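Local coordinates for pyruvate kinase (Pyrobaculum aerophilum, PDB 3QTG), which catalyses the last step of glycolysis, passing phosphate from phosphoenolpyruvate to ADP to give pyruvate and ATP, at residues 99-104 and 152-157; 197-202 and 224-229; 289-294 and 319-324; 392-397 and 414-419. All coordinates share one frame; numbering follows the deposited sequence.

Contact 1: 99-104 and 152-157; sequences GEVVKF and EAVAES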
loop_
_atom_site.group_PDB
_atom_site.type_symbol
_atom_site.label_atom_id
_atom_site.label_comp_id
_atom_site.label_asym_id
_atom_site.label_seq_id
_atom_site.Cartn_x
_atom_site.Cartn_y
_atom_site.Cartn_z
ATOM N N GLY A 99 34.759 -29.531 -39.449
ATOM C CA GLY A 99 34.336 -30.923 -39.608
ATOM C C GLY A 99 35.299 -32.002 -39.094
ATOM O O GLY A 99 34.898 -33.159 -38.961
ATOM N N GLU A 100 36.556 -31.640 -38.818
ATOM C CA GLU A 100 37.559 -32.582 -38.261
ATOM C C GLU A 100 37.197 -33.087 -36.851
ATOM O O GLU A 100 36.795 -32.312 -35.984
ATOM C CB GLU A 100 38.943 -31.918 -38.211
ATOM C CG GLU A 100 40.115 -32.856 -37.837
ATOM C CD GLU A 100 41.493 -32.193 -37.938
ATOM O OE1 GLU A 100 41.621 -31.146 -38.606
ATOM O OE2 GLU A 100 42.469 -32.736 -37.353
ATOM N N VAL A 101 37.323 -34.394 -36.630
ATOM C CA VAL A 101 37.185 -34.966 -35.293
ATOM C C VAL A 101 38.534 -34.811 -34.561
ATOM O O VAL A 101 39.550 -35.380 -34.958
ATOM C CB VAL A 101 36.691 -36.437 -35.344
ATOM C CG1 VAL A 101 36.422 -36.966 -33.941
ATOM C CG2 VAL A 101 35.413 -36.547 -36.213
ATOM N N VAL A 102 38.524 -33.990 -33.521
ATOM C CA VAL A 102 39.711 -33.622 -32.772
ATOM C C VAL A 102 39.736 -34.389 -31.446
ATOM O O VAL A 102 38.717 -34.513 -30.766
ATOM C CB VAL A 102 39.739 -32.069 -32.518
ATOM C CG1 VAL A 102 41.016 -31.666 -31.807
ATOM C CG2 VAL A 102 39.630 -31.295 -33.848
ATOM N N LYS A 103 40.903 -34.889 -31.079
ATOM C CA LYS A 103 41.070 -35.641 -29.831
ATOM C C LYS A 103 41.800 -34.843 -28.745
ATOM O O LYS A 103 42.834 -34.218 -29.005
ATOM C CB LYS A 103 41.788 -36.970 -30.104
ATOM C CG LYS A 103 41.890 -37.876 -28.880
ATOM C CD LYS A 103 41.608 -39.328 -29.236
ATOM C CE LYS A 103 42.045 -40.274 -28.132
ATOM N NZ LYS A 103 42.377 -41.638 -28.667
ATOM N N PHE A 104 41.232 -34.850 -27.542
ATOM C CA PHE A 104 41.857 -34.263 -26.354
ATOM C C PHE A 104 42.236 -35.380 -25.397
ATOM O O PHE A 104 41.436 -36.283 -25.162
ATOM C CB PHE A 104 40.905 -33.297 -25.629
ATOM C CG PHE A 104 40.423 -32.141 -26.479
ATOM C CD1 PHE A 104 39.533 -32.352 -27.527
ATOM C CD2 PHE A 104 40.854 -30.845 -26.204
ATOM C CE1 PHE A 104 39.076 -31.284 -28.305
ATOM C CE2 PHE A 104 40.433 -29.769 -26.950
ATOM C CZ PHE A 104 39.521 -29.972 -28.020
ATOM N N GLU A 152 36.674 -36.792 -27.772
ATOM C CA GLU A 152 36.643 -36.416 -29.166
ATOM C C GLU A 152 35.586 -35.329 -29.379
ATOM O O GLU A 152 34.510 -35.375 -28.778
ATOM C CB GLU A 152 36.355 -37.648 -30.042
ATOM C CG GLU A 152 37.520 -38.682 -30.047
ATOM C CD GLU A 152 37.143 -39.998 -30.720
ATOM O OE1 GLU A 152 35.927 -40.314 -30.823
ATOM O OE2 GLU A 152 38.068 -40.720 -31.157
ATOM N N ALA A 153 35.890 -34.373 -30.253
ATOM C CA ALA A 153 34.986 -33.269 -30.547
ATOM C C ALA A 153 35.117 -32.807 -32.001
ATOM O O ALA A 153 36.194 -32.851 -32.576
ATOM C CB ALA A 153 35.232 -32.123 -29.576
ATOM N N VAL A 154 34.020 -32.377 -32.605
ATOM C CA VAL A 154 34.039 -31.964 -34.005
ATOM C C VAL A 154 34.154 -30.455 -34.061
ATOM O O VAL A 154 33.337 -29.745 -33.451
ATOM C CB VAL A 154 32.745 -32.423 -34.766
ATOM C CG1 VAL A 154 32.652 -31.783 -36.164
ATOM C CG2 VAL A 154 32.698 -33.939 -34.881
ATOM N N ALA A 155 35.150 -29.971 -34.798
ATOM C CA ALA A 155 35.366 -28.556 -34.975
ATOM C C ALA A 155 34.265 -27.965 -35.874
ATOM O O ALA A 155 33.963 -28.498 -36.948
ATOM C CB ALA A 155 36.720 -28.314 -35.566
ATOM N N GLU A 156 33.656 -26.881 -35.395
ATOM C CA GLU A 156 32.594 -26.197 -36.109
ATOM C C GLU A 156 33.176 -25.204 -37.114
ATOM O O GLU A 156 32.473 -24.756 -38.007
ATOM C CB GLU A 156 31.635 -25.528 -35.122
ATOM C CG GLU A 156 30.917 -26.541 -34.248
ATOM C CD GLU A 156 29.989 -25.920 -33.203
ATOM O OE1 GLU A 156 29.633 -24.716 -33.296
ATOM O OE2 GLU A 156 29.602 -26.662 -32.273
ATOM N N SER A 157 34.471 -24.898 -36.975
ATOM C CA SER A 157 35.208 -24.105 -37.955
ATOM C C SER A 157 36.706 -24.439 -37.918
ATOM O O SER A 157 37.156 -25.216 -37.073
ATOM C CB SER A 157 34.969 -22.601 -37.739
ATOM O OG SER A 157 35.455 -22.189 -36.476
#
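E152 and A153 lie against V101 and V102 as neighbouring antiparallel strands of the small beta domain inserted after the third strand of the barrel. In pyruvate kinases this insert is the B domain, which acts as a lid over the active site. E152 and A153 bury most here, with V101 close behind.

E152 pairs with K103 at a non-hydrogen-bonded position. Its CG lies beside its own backbone N (chi1 -68°), and the rest of the chain runs on extended. Its CB meets V101 CG1 at 4.0 Å. The two side chains cross obliquely on the same face of the sheet. The carboxylate is not bonded to K103: E152 OE2 stays 5.1 Å from K103 NZ, and the lysine makes a cation-pi contact with W150.

V101 uses its second branch on V154, with V101 CG2 4.0 Å from V154 CG2. V101, E152 and V154 share this partly exposed face; the aliphatic CB of E152 and the two valines make its apolar contacts.

A153 points to the other, buried face beside V102. Its methyl CB packs 4.1 Å from F104 CE1. Strand 139-146 lies beyond A153, and L141 touches its methyl. I115 of strand 115-117 packs on V102 and F104.

G99 N donates to A155 O and A155 N to E100 O at one end; next along comes the hydrogen-bonded pair V102 and A153. V102 N reaches A153 O at 2.8 Å with an almost straight N-H...O angle of 174°, and A153 N returns to V102 O at 2.9 Å.

Contact 2: 197-202 and 224-229; sequences IDYVAI and QSQVAV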
loop_
_atom_site.group_PDB
_atom_site.type_symbol
_atom_site.label_atom_id
_atom_site.label_comp_id
_atom_site.label_asym_id
_atom_site.label_seq_id
_atom_site.Cartn_x
_atom_site.Cartn_y
_atom_site.Cartn_z
ATOM N N ILE A 197 46.056 -0.925 -1.592
ATOM C CA ILE A 197 45.086 -1.711 -2.354
ATOM C C ILE A 197 43.734 -1.852 -1.621
ATOM O O ILE A 197 43.649 -2.433 -0.528
ATOM C CB ILE A 197 45.633 -3.092 -2.733
ATOM C CG1 ILE A 197 46.929 -2.950 -3.545
ATOM C CG2 ILE A 197 44.610 -3.853 -3.539
ATOM C CD1 ILE A 197 47.535 -4.251 -3.897
ATOM N N ASP A 198 42.688 -1.337 -2.256
ATOM C CA ASP A 198 41.399 -1.148 -1.604
ATOM C C ASP A 198 40.445 -2.315 -1.856
ATOM O O ASP A 198 39.656 -2.666 -0.991
ATOM C CB ASP A 198 40.804 0.194 -2.052
ATOM C CG ASP A 198 41.798 1.371 -1.853
ATOM O OD1 ASP A 198 42.299 1.547 -0.712
ATOM O OD2 ASP A 198 42.084 2.110 -2.830
ATOM N N TYR A 199 40.543 -2.928 -3.028
ATOM C CA TYR A 199 39.683 -4.055 -3.397
ATOM C C TYR A 199 40.490 -5.112 -4.108
ATOM O O TYR A 199 41.363 -4.791 -4.908
ATOM C CB TYR A 199 38.577 -3.596 -4.351
ATOM C CG TYR A 199 37.525 -2.716 -3.714
ATOM C CD1 TYR A 199 36.299 -3.253 -3.297
ATOM C CD2 TYR A 199 37.749 -1.345 -3.531
ATOM C CE1 TYR A 199 35.331 -2.442 -2.708
ATOM C CE2 TYR A 199 36.797 -0.538 -2.947
ATOM C CZ TYR A 199 35.592 -1.093 -2.535
ATOM O OH TYR A 199 34.635 -0.285 -1.971
ATOM N N VAL A 200 40.173 -6.368 -3.817
ATOM C CA VAL A 200 40.731 -7.522 -4.513
ATOM C C VAL A 200 39.571 -8.262 -5.160
ATOM O O VAL A 200 38.659 -8.717 -4.467
ATOM C CB VAL A 200 41.447 -8.495 -3.523
ATOM C CG1 VAL A 200 41.689 -9.873 -4.156
ATOM C CG2 VAL A 200 42.735 -7.895 -3.016
ATOM N N ALA A 201 39.606 -8.384 -6.478
ATOM C CA ALA A 201 38.518 -9.029 -7.188
ATOM C C ALA A 201 38.851 -10.504 -7.508
ATOM O O ALA A 201 39.889 -10.797 -8.091
ATOM C CB ALA A 201 38.147 -8.228 -8.435
ATOM N N ILE A 202 37.980 -11.411 -7.066
ATOM C CA ILE A 202 38.163 -12.865 -7.188
ATOM C C ILE A 202 37.502 -13.357 -8.467
ATOM O O ILE A 202 36.326 -13.060 -8.711
ATOM C CB ILE A 202 37.458 -13.630 -6.050
ATOM C CG1 ILE A 202 37.977 -13.211 -4.696
ATOM C CG2 ILE A 202 37.648 -15.152 -6.199
ATOM C CD1 ILE A 202 37.217 -13.888 -3.581
ATOM N N GLN A 224 44.343 -5.307 4.001
ATOM C CA GLN A 224 43.073 -4.857 4.581
ATOM C C GLN A 224 42.145 -4.412 3.454
ATOM O O GLN A 224 41.761 -3.251 3.367
ATOM C CB GLN A 224 43.300 -3.728 5.588
ATOM C CG GLN A 224 44.135 -4.137 6.795
ATOM C CD GLN A 224 44.710 -2.950 7.545
ATOM O OE1 GLN A 224 45.826 -3.014 8.062
ATOM N NE2 GLN A 224 43.960 -1.861 7.599
ATOM N N SER A 225 41.804 -5.347 2.581
ATOM C CA SER A 225 41.059 -5.031 1.374
ATOM C C SER A 225 39.653 -5.621 1.390
ATOM O O SER A 225 39.412 -6.643 2.039
ATOM C CB SER A 225 41.839 -5.517 0.162
ATOM O OG SER A 225 43.034 -4.753 0.030
ATOM N N GLN A 226 38.724 -4.960 0.695
ATOM C CA GLN A 226 37.376 -5.501 0.489
ATOM C C GLN A 226 37.498 -6.580 -0.569
ATOM O O GLN A 226 38.280 -6.432 -1.505
ATOM C CB GLN A 226 36.439 -4.412 -0.027
ATOM C CG GLN A 226 36.222 -3.260 0.940
ATOM C CD GLN A 226 35.388 -3.684 2.126
ATOM O OE1 GLN A 226 35.867 -3.719 3.250
ATOM N NE2 GLN A 226 34.144 -4.031 1.877
ATOM N N VAL A 227 36.735 -7.657 -0.427
ATOM C CA VAL A 227 36.747 -8.730 -1.414
ATOM C C VAL A 227 35.560 -8.606 -2.380
ATOM O O VAL A 227 34.396 -8.697 -1.983
ATOM C CB VAL A 227 36.790 -10.117 -0.749
ATOM C CG1 VAL A 227 36.786 -11.189 -1.785
ATOM C CG2 VAL A 227 38.049 -10.231 0.098
ATOM N N ALA A 228 35.884 -8.381 -3.648
ATOM C CA ALA A 228 34.878 -8.250 -4.696
ATOM C C ALA A 228 34.765 -9.582 -5.422
ATOM O O ALA A 228 35.780 -10.167 -5.836
ATOM C CB ALA A 228 35.252 -7.117 -5.645
ATOM N N VAL A 229 33.545 -10.096 -5.528
ATOM C CA VAL A 229 33.310 -11.411 -6.109
ATOM C C VAL A 229 32.655 -11.286 -7.475
ATOM O O VAL A 229 31.535 -10.804 -7.598
ATOM C CB VAL A 229 32.465 -12.298 -5.190
ATOM C CG1 VAL A 229 32.130 -13.667 -5.868
ATOM C CG2 VAL A 229 33.162 -12.489 -3.820
HETATM O O HOH W 1 45.001 -3.687 1.981
#
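Y199 and Q226 turn the same way at the first torsion, each with CG beside its backbone N (chi1 -70° and -63°), and their side chains run side by side. Chi1 sets Q226 CG off-centre over the tyrosine ring, 4.3 Å from its centroid; the bend at chi2 (-71°) then turns the amide. Q226 CB is closer still, 3.5 Å from Y199 CD1. The amide plane stands nearly upright to the ring. At its far end, Y199 OH bonds to S411 O in the C-terminal domain. A serine in place of Y199 would probably leave Q226 CB and CG without the ring they rest on, and S411 O without its hydroxyl partner.

These residues sit on adjacent parallel strands of the TIM barrel, the fourth and fifth, joined through helix 208-220 in a beta-alpha-beta crossover. The backbone ladder is regular. V200 N donates to Q226 O, and I202 N to A228 O at 2.8 Å.

The two faces differ. A201 and A228 turn into the barrel, their CB atoms 4.2 Å apart. A201 lies near D80 and K230, which by similarity bind potassium and stabilise the transition state. V200, I202 and V227 face helix 208-220, where L218 touches both valines. The end of I202 presses on V227, with CD1 tightly placed 3.3 Å from V227 CG1.

At the N-terminal end of the pair S225 OG donates to I197 O, though the modelled separation is so short that its exact length is doubtful. A water also donates to I197 O and accepts from Q224 N, 2.7 Å away.

Contact 3: 289-294 and 319-324; sequences QLLDSM and LWLTNE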
loop_
_atom_site.group_PDB
_atom_site.type_symbol
_atom_site.label_atom_id
_atom_site.label_comp_id
_atom_site.label_asym_id
_atom_site.label_seq_id
_atom_site.Cartn_x
_atom_site.Cartn_y
_atom_site.Cartn_z
ATOM N N GLN A 289 32.345 -4.783 -21.695
ATOM C CA GLN A 289 31.346 -4.678 -22.757
ATOM C C GLN A 289 30.341 -3.556 -22.489
ATOM O O GLN A 289 29.118 -3.737 -22.670
ATOM C CB GLN A 289 30.566 -5.998 -22.903
ATOM C CG GLN A 289 31.409 -7.245 -23.117
ATOM C CD GLN A 289 31.696 -7.500 -24.563
ATOM O OE1 GLN A 289 30.921 -7.106 -25.451
ATOM N NE2 GLN A 289 32.817 -8.170 -24.829
ATOM N N LEU A 290 30.840 -2.415 -22.030
ATOM C CA LEU A 290 29.975 -1.261 -21.849
ATOM C C LEU A 290 30.111 -0.291 -23.018
ATOM O O LEU A 290 29.109 0.154 -23.580
ATOM C CB LEU A 290 30.239 -0.586 -20.493
ATOM C CG LEU A 290 29.839 -1.416 -19.266
ATOM C CD1 LEU A 290 30.540 -0.908 -18.040
ATOM C CD2 LEU A 290 28.306 -1.506 -19.051
ATOM N N LEU A 291 31.357 0.045 -23.367
ATOM C CA LEU A 291 31.646 0.989 -24.446
ATOM C C LEU A 291 32.656 0.363 -25.397
ATOM O O LEU A 291 33.615 0.998 -25.848
ATOM C CB LEU A 291 32.139 2.332 -23.886
ATOM C CG LEU A 291 31.175 3.102 -22.963
ATOM C CD1 LEU A 291 31.853 4.309 -22.324
ATOM C CD2 LEU A 291 29.917 3.543 -23.717
ATOM N N ASP A 292 32.409 -0.903 -25.709
ATOM C CA ASP A 292 33.354 -1.723 -26.439
ATOM C C ASP A 292 33.785 -1.172 -27.812
ATOM O O ASP A 292 34.971 -1.217 -28.141
ATOM C CB ASP A 292 32.838 -3.153 -26.559
ATOM C CG ASP A 292 33.939 -4.168 -26.375
ATOM O OD1 ASP A 292 34.669 -4.080 -25.352
ATOM O OD2 ASP A 292 34.084 -5.039 -27.268
ATOM N N SER A 293 32.841 -0.641 -28.592
ATOM C CA SER A 293 33.173 -0.075 -29.900
ATOM C C SER A 293 34.223 1.041 -29.790
ATOM O O SER A 293 34.897 1.373 -30.772
ATOM C CB SER A 293 31.923 0.447 -30.612
ATOM O OG SER A 293 31.552 1.714 -30.098
ATOM N N MET A 294 34.380 1.596 -28.593
ATOM C CA MET A 294 35.251 2.756 -28.392
ATOM C C MET A 294 36.751 2.439 -28.365
ATOM O O MET A 294 37.580 3.349 -28.271
ATOM C CB MET A 294 34.834 3.538 -27.150
ATOM C CG MET A 294 33.510 4.251 -27.312
ATOM S SD MET A 294 33.274 5.493 -26.037
ATOM C CE MET A 294 34.357 6.799 -26.620
ATOM N N LEU A 319 30.160 1.200 -12.646
ATOM C CA LEU A 319 30.382 0.625 -13.977
ATOM C C LEU A 319 31.882 0.622 -14.254
ATOM O O LEU A 319 32.569 1.622 -14.027
ATOM C CB LEU A 319 29.629 1.392 -15.082
ATOM C CG LEU A 319 28.087 1.545 -14.970
ATOM C CD1 LEU A 319 27.560 2.572 -15.953
ATOM C CD2 LEU A 319 27.334 0.235 -15.170
ATOM N N TRP A 320 32.390 -0.517 -14.718
ATOM C CA TRP A 320 33.825 -0.704 -14.872
ATOM C C TRP A 320 34.157 -0.844 -16.351
ATOM O O TRP A 320 33.716 -1.779 -17.001
ATOM C CB TRP A 320 34.259 -1.982 -14.145
ATOM C CG TRP A 320 34.073 -1.994 -12.644
ATOM C CD1 TRP A 320 33.342 -1.117 -11.880
ATOM C CD2 TRP A 320 34.637 -2.944 -11.733
ATOM N NE1 TRP A 320 33.430 -1.462 -10.553
ATOM C CE2 TRP A 320 34.227 -2.575 -10.435
ATOM C CE3 TRP A 320 35.476 -4.059 -11.887
ATOM C CZ2 TRP A 320 34.610 -3.298 -9.289
ATOM C CZ3 TRP A 320 35.846 -4.778 -10.750
ATOM C CH2 TRP A 320 35.406 -4.399 -9.469
ATOM N N LEU A 321 34.927 0.091 -16.880
ATOM C CA LEU A 321 35.501 -0.056 -18.216
ATOM C C LEU A 321 36.739 -0.930 -18.153
ATOM O O LEU A 321 37.551 -0.806 -17.227
ATOM C CB LEU A 321 35.858 1.316 -18.790
ATOM C CG LEU A 321 34.741 2.367 -18.882
ATOM C CD1 LEU A 321 35.226 3.652 -19.558
ATOM C CD2 LEU A 321 33.516 1.806 -19.596
ATOM N N THR A 322 36.893 -1.817 -19.137
ATOM C CA THR A 322 38.054 -2.694 -19.176
ATOM C C THR A 322 38.949 -2.386 -20.382
ATOM O O THR A 322 39.769 -1.472 -20.298
ATOM C CB THR A 322 37.664 -4.187 -19.017
ATOM O OG1 THR A 322 36.644 -4.523 -19.962
ATOM C CG2 THR A 322 37.110 -4.423 -17.609
ATOM N N ASN A 323 38.781 -3.118 -21.487
ATOM C CA ASN A 323 39.583 -2.917 -22.712
ATOM C C ASN A 323 39.517 -1.518 -23.274
ATOM O O ASN A 323 40.514 -1.021 -23.830
ATOM C CB ASN A 323 39.129 -3.862 -23.801
ATOM C CG ASN A 323 39.074 -5.294 -23.339
ATOM O OD1 ASN A 323 38.008 -5.915 -23.373
ATOM N ND2 ASN A 323 40.210 -5.831 -22.901
ATOM N N GLU A 324 38.333 -0.904 -23.141
ATOM C CA GLU A 324 38.027 0.450 -23.610
ATOM C C GLU A 324 39.067 1.460 -23.155
ATOM O O GLU A 324 39.316 2.459 -23.836
ATOM C CB GLU A 324 36.653 0.924 -23.077
ATOM C CG GLU A 324 35.460 0.071 -23.453
ATOM C CD GLU A 324 35.069 -0.953 -22.398
ATOM O OE1 GLU A 324 35.962 -1.492 -21.703
ATOM O OE2 GLU A 324 33.855 -1.237 -22.268
HETATM O O HOH W 2 39.535 3.054 -26.492
#
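E324 bends its carboxylate back toward the 289-294 loop, where its OE2 takes the backbone N-H groups of L290 and L291. Its CG lies beside the backbone N and against L291 O; the turn at chi2 (96°) swings the carboxylate round to the loop amides. L291 N comes to the anti lone pair of OE2 at 3.0 Å, with a fairly straight N-H...O angle of 167°. L290 N meets the same OE2 at 3.2 Å, nearly end-on to the C-O bond. The other oxygen, OE1, accepts from T322 N at 2.7 Å on its syn side, well out of the carboxylate plane. Three amides thus fix the rotation of one buried acid. They probably also offset the like charge of D292, whose OD1 lies 4.3 Å from E324 OE2.

The loop follows barrel strand 284-287, and E324 lies in the helix that follows strand 318-321. The contact therefore ties the seventh and eighth strands of the TIM barrel at their C-terminal ends, where the active site of this fold lies. T288, just before the loop, binds substrate by similarity. A glutamine in place of E324 has a neutral amide with one acceptor oxygen, and would probably leave either T322 N or the L290 and L291 amides facing an NH2 in place of an acceptor.

The leucines pack beside the strand end. L290 brings its CD1 to W320 O, 3.5 Å away, and to L319 CB. L321 lies aslant to L291, and its CD2 touches L291 CD1 at 4.1 Å. One water donates to both M294 O and E324 O.

Contact 4: 392-397 and 414-419; sequences KFRPRG and IVWALE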
loop_
_atom_site.group_PDB
_atom_site.type_symbol
_atom_site.label_atom_id
_atom_site.label_comp_id
_atom_site.label_asym_id
_atom_site.label_seq_id
_atom_site.Cartn_x
_atom_site.Cartn_y
_atom_site.Cartn_z
ATOM N N LYS A 392 23.059 1.758 0.734
ATOM C CA LYS A 392 22.345 0.587 0.198
ATOM C C LYS A 392 20.866 0.854 0.041
ATOM O O LYS A 392 20.192 0.128 -0.681
ATOM C CB LYS A 392 22.579 -0.672 1.033
ATOM C CG LYS A 392 21.876 -0.699 2.361
ATOM C CD LYS A 392 22.355 -1.872 3.191
ATOM C CE LYS A 392 21.371 -2.122 4.312
ATOM N NZ LYS A 392 21.862 -3.187 5.195
ATOM N N PHE A 393 20.361 1.891 0.724
ATOM C CA PHE A 393 18.958 2.268 0.570
ATOM C C PHE A 393 18.790 3.262 -0.545
ATOM O O PHE A 393 17.701 3.771 -0.733
ATOM C CB PHE A 393 18.344 2.789 1.886
ATOM C CG PHE A 393 18.236 1.725 2.945
ATOM C CD1 PHE A 393 17.222 0.772 2.892
ATOM C CD2 PHE A 393 19.175 1.653 3.968
ATOM C CE1 PHE A 393 17.139 -0.225 3.869
ATOM C CE2 PHE A 393 19.093 0.683 4.935
ATOM C CZ PHE A 393 18.062 -0.256 4.886
ATOM N N ARG A 394 19.873 3.546 -1.278
ATOM C CA ARG A 394 19.789 4.299 -2.535
ATOM C C ARG A 394 19.228 5.727 -2.377
ATOM O O ARG A 394 18.244 6.106 -3.033
ATOM C CB ARG A 394 19.038 3.493 -3.614
ATOM C CG ARG A 394 19.798 2.216 -4.093
ATOM C CD ARG A 394 21.153 2.592 -4.672
ATOM N NE ARG A 394 21.922 1.502 -5.302
ATOM C CZ ARG A 394 22.900 0.843 -4.702
ATOM N NH1 ARG A 394 23.175 1.138 -3.447
ATOM N NH2 ARG A 394 23.597 -0.117 -5.347
ATOM N N PRO A 395 19.882 6.542 -1.524
ATOM C CA PRO A 395 19.494 7.973 -1.469
ATOM C C PRO A 395 19.703 8.602 -2.845
ATOM O O PRO A 395 20.608 8.179 -3.581
ATOM C CB PRO A 395 20.478 8.564 -0.463
ATOM C CG PRO A 395 21.685 7.535 -0.483
ATOM C CD PRO A 395 21.020 6.228 -0.641
ATOM N N ARG A 396 18.891 9.598 -3.192
ATOM C CA ARG A 396 18.799 10.061 -4.565
ATOM C C ARG A 396 19.676 11.271 -4.821
ATOM O O ARG A 396 19.625 11.871 -5.899
ATOM C CB ARG A 396 17.341 10.396 -4.927
ATOM C CG ARG A 396 16.451 9.207 -5.206
ATOM C CD ARG A 396 16.918 8.510 -6.452
ATOM N NE ARG A 396 15.817 7.872 -7.179
ATOM C CZ ARG A 396 15.552 6.569 -7.140
ATOM N NH1 ARG A 396 16.308 5.755 -6.401
ATOM N NH2 ARG A 396 14.535 6.088 -7.841
ATOM N N GLY A 397 20.460 11.649 -3.825
ATOM C CA GLY A 397 21.393 12.763 -3.962
ATOM C C GLY A 397 22.702 12.338 -3.350
ATOM O O GLY A 397 22.778 11.285 -2.690
ATOM N N ILE A 414 33.850 4.095 -4.557
ATOM C CA ILE A 414 33.108 3.331 -5.556
ATOM C C ILE A 414 31.769 2.780 -5.032
ATOM O O ILE A 414 31.171 1.889 -5.635
ATOM C CB ILE A 414 34.003 2.238 -6.257
ATOM C CG1 ILE A 414 34.488 1.148 -5.279
ATOM C CG2 ILE A 414 35.208 2.909 -6.947
ATOM C CD1 ILE A 414 34.825 -0.164 -5.993
ATOM N N VAL A 415 31.307 3.322 -3.905
ATOM C CA VAL A 415 29.991 3.005 -3.362
ATOM C C VAL A 415 28.995 4.082 -3.847
ATOM O O VAL A 415 29.327 5.273 -3.887
ATOM C CB VAL A 415 30.025 2.897 -1.793
ATOM C CG1 VAL A 415 28.622 2.560 -1.237
ATOM C CG2 VAL A 415 31.026 1.810 -1.333
ATOM N N TRP A 416 27.810 3.650 -4.254
ATOM C CA TRP A 416 26.692 4.525 -4.673
ATOM C C TRP A 416 26.548 5.839 -3.884
ATOM O O TRP A 416 26.396 5.819 -2.664
ATOM C CB TRP A 416 25.379 3.747 -4.563
ATOM C CG TRP A 416 24.141 4.594 -4.725
ATOM C CD1 TRP A 416 23.456 5.256 -3.730
ATOM C CD2 TRP A 416 23.430 4.857 -5.942
ATOM N NE1 TRP A 416 22.383 5.902 -4.249
ATOM C CE2 TRP A 416 22.335 5.695 -5.604
ATOM C CE3 TRP A 416 23.605 4.461 -7.283
ATOM C CZ2 TRP A 416 21.403 6.158 -6.558
ATOM C CZ3 TRP A 416 22.670 4.926 -8.255
ATOM C CH2 TRP A 416 21.577 5.767 -7.867
ATOM N N ALA A 417 26.590 6.955 -4.605
ATOM C CA ALA A 417 26.279 8.328 -4.119
ATOM C C ALA A 417 27.284 8.954 -3.173
ATOM O O ALA A 417 27.202 10.159 -2.899
ATOM C CB ALA A 417 24.835 8.426 -3.520
ATOM N N LEU A 418 28.214 8.158 -2.650
ATOM C CA LEU A 418 29.083 8.638 -1.579
ATOM C C LEU A 418 30.158 9.572 -2.078
ATOM O O LEU A 418 30.846 9.294 -3.080
ATOM C CB LEU A 418 29.717 7.490 -0.780
ATOM C CG LEU A 418 28.786 6.452 -0.138
ATOM C CD1 LEU A 418 29.597 5.599 0.801
ATOM C CD2 LEU A 418 27.593 7.106 0.589
ATOM N N GLU A 419 30.295 10.688 -1.371
ATOM C CA GLU A 419 31.426 11.583 -1.591
ATOM C C GLU A 419 32.305 11.644 -0.341
ATOM O O GLU A 419 32.031 12.409 0.586
ATOM C CB GLU A 419 31.007 12.980 -2.047
ATOM C CG GLU A 419 32.157 13.645 -2.796
ATOM C CD GLU A 419 31.998 15.134 -2.934
ATOM O OE1 GLU A 419 32.903 15.865 -2.477
ATOM O OE2 GLU A 419 30.969 15.576 -3.486
#
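W416 NE1 donates to P395 O at 3.0 Å, the one hydrogen bond between the loop 392-397 and the turn 414-419. The bond leaves the indole at its edge, close to the ring plane, and reaches the oxygen in the carbonyl plane. It fixes how the indole is turned.

With its edge held, the tryptophan offers one face to R394. CD of the arginine sits over the five-membered ring, 3.3 Å from its centroid and only 6° off the normal. The chain bends at chi2 (-59°) and then carries the guanidinium across the ring toward W416 CB. The guanidinium and indole planes are nearly parallel, 13° apart, and CZ is 4.4 Å from the same centroid. This is an off-centre cation-pi stack. Y347 meets the indole edge-to-face.

P395 runs past W416 in the opposite direction, with its CD 3.9 Å from W416 NE1. A417 CB touches G397 O at 3.6 Å. W416 and A417 are the central residues of a type II turn from V415 to L418. The turn leads into strand 418-422, an outer strand of the alpha/beta C-terminal domain, while the loop leads into its neighbour 399-403.

D317, just ahead of the last barrel strand, forms a salt bridge with R394 NH2 and accepts from W416 N. R394 NE bonds to G315 O and NH1 to A391 O. The buried positive charge is matched by an acid and carbonyls at its N-H groups and by an aromatic face on its flat side, which probably makes burying the charge less costly where the two domains meet.

Overall arrangement
Contact 1 is partly buried; its centre is about 35 Å from the centre of the chain, in the lid domain. The other three are buried. Contacts 2 and 3 both belong to the TIM barrel, the first between its fourth and fifth strands, the second between the loop after its seventh and the end of its eighth. Contact 4 belongs to the C-terminal domain, yet it meets contact 2, where Y199 OH packs 3.6 Å from I414 CG1. The chemistry follows the place. Contacts 1 and 2 rest on backbone ladders, antiparallel and parallel. Contacts 3 and 4 each join a loop to the end or start of a strand and rely on side chains: a carboxylate on amides in one, an arginine on an indole in the other.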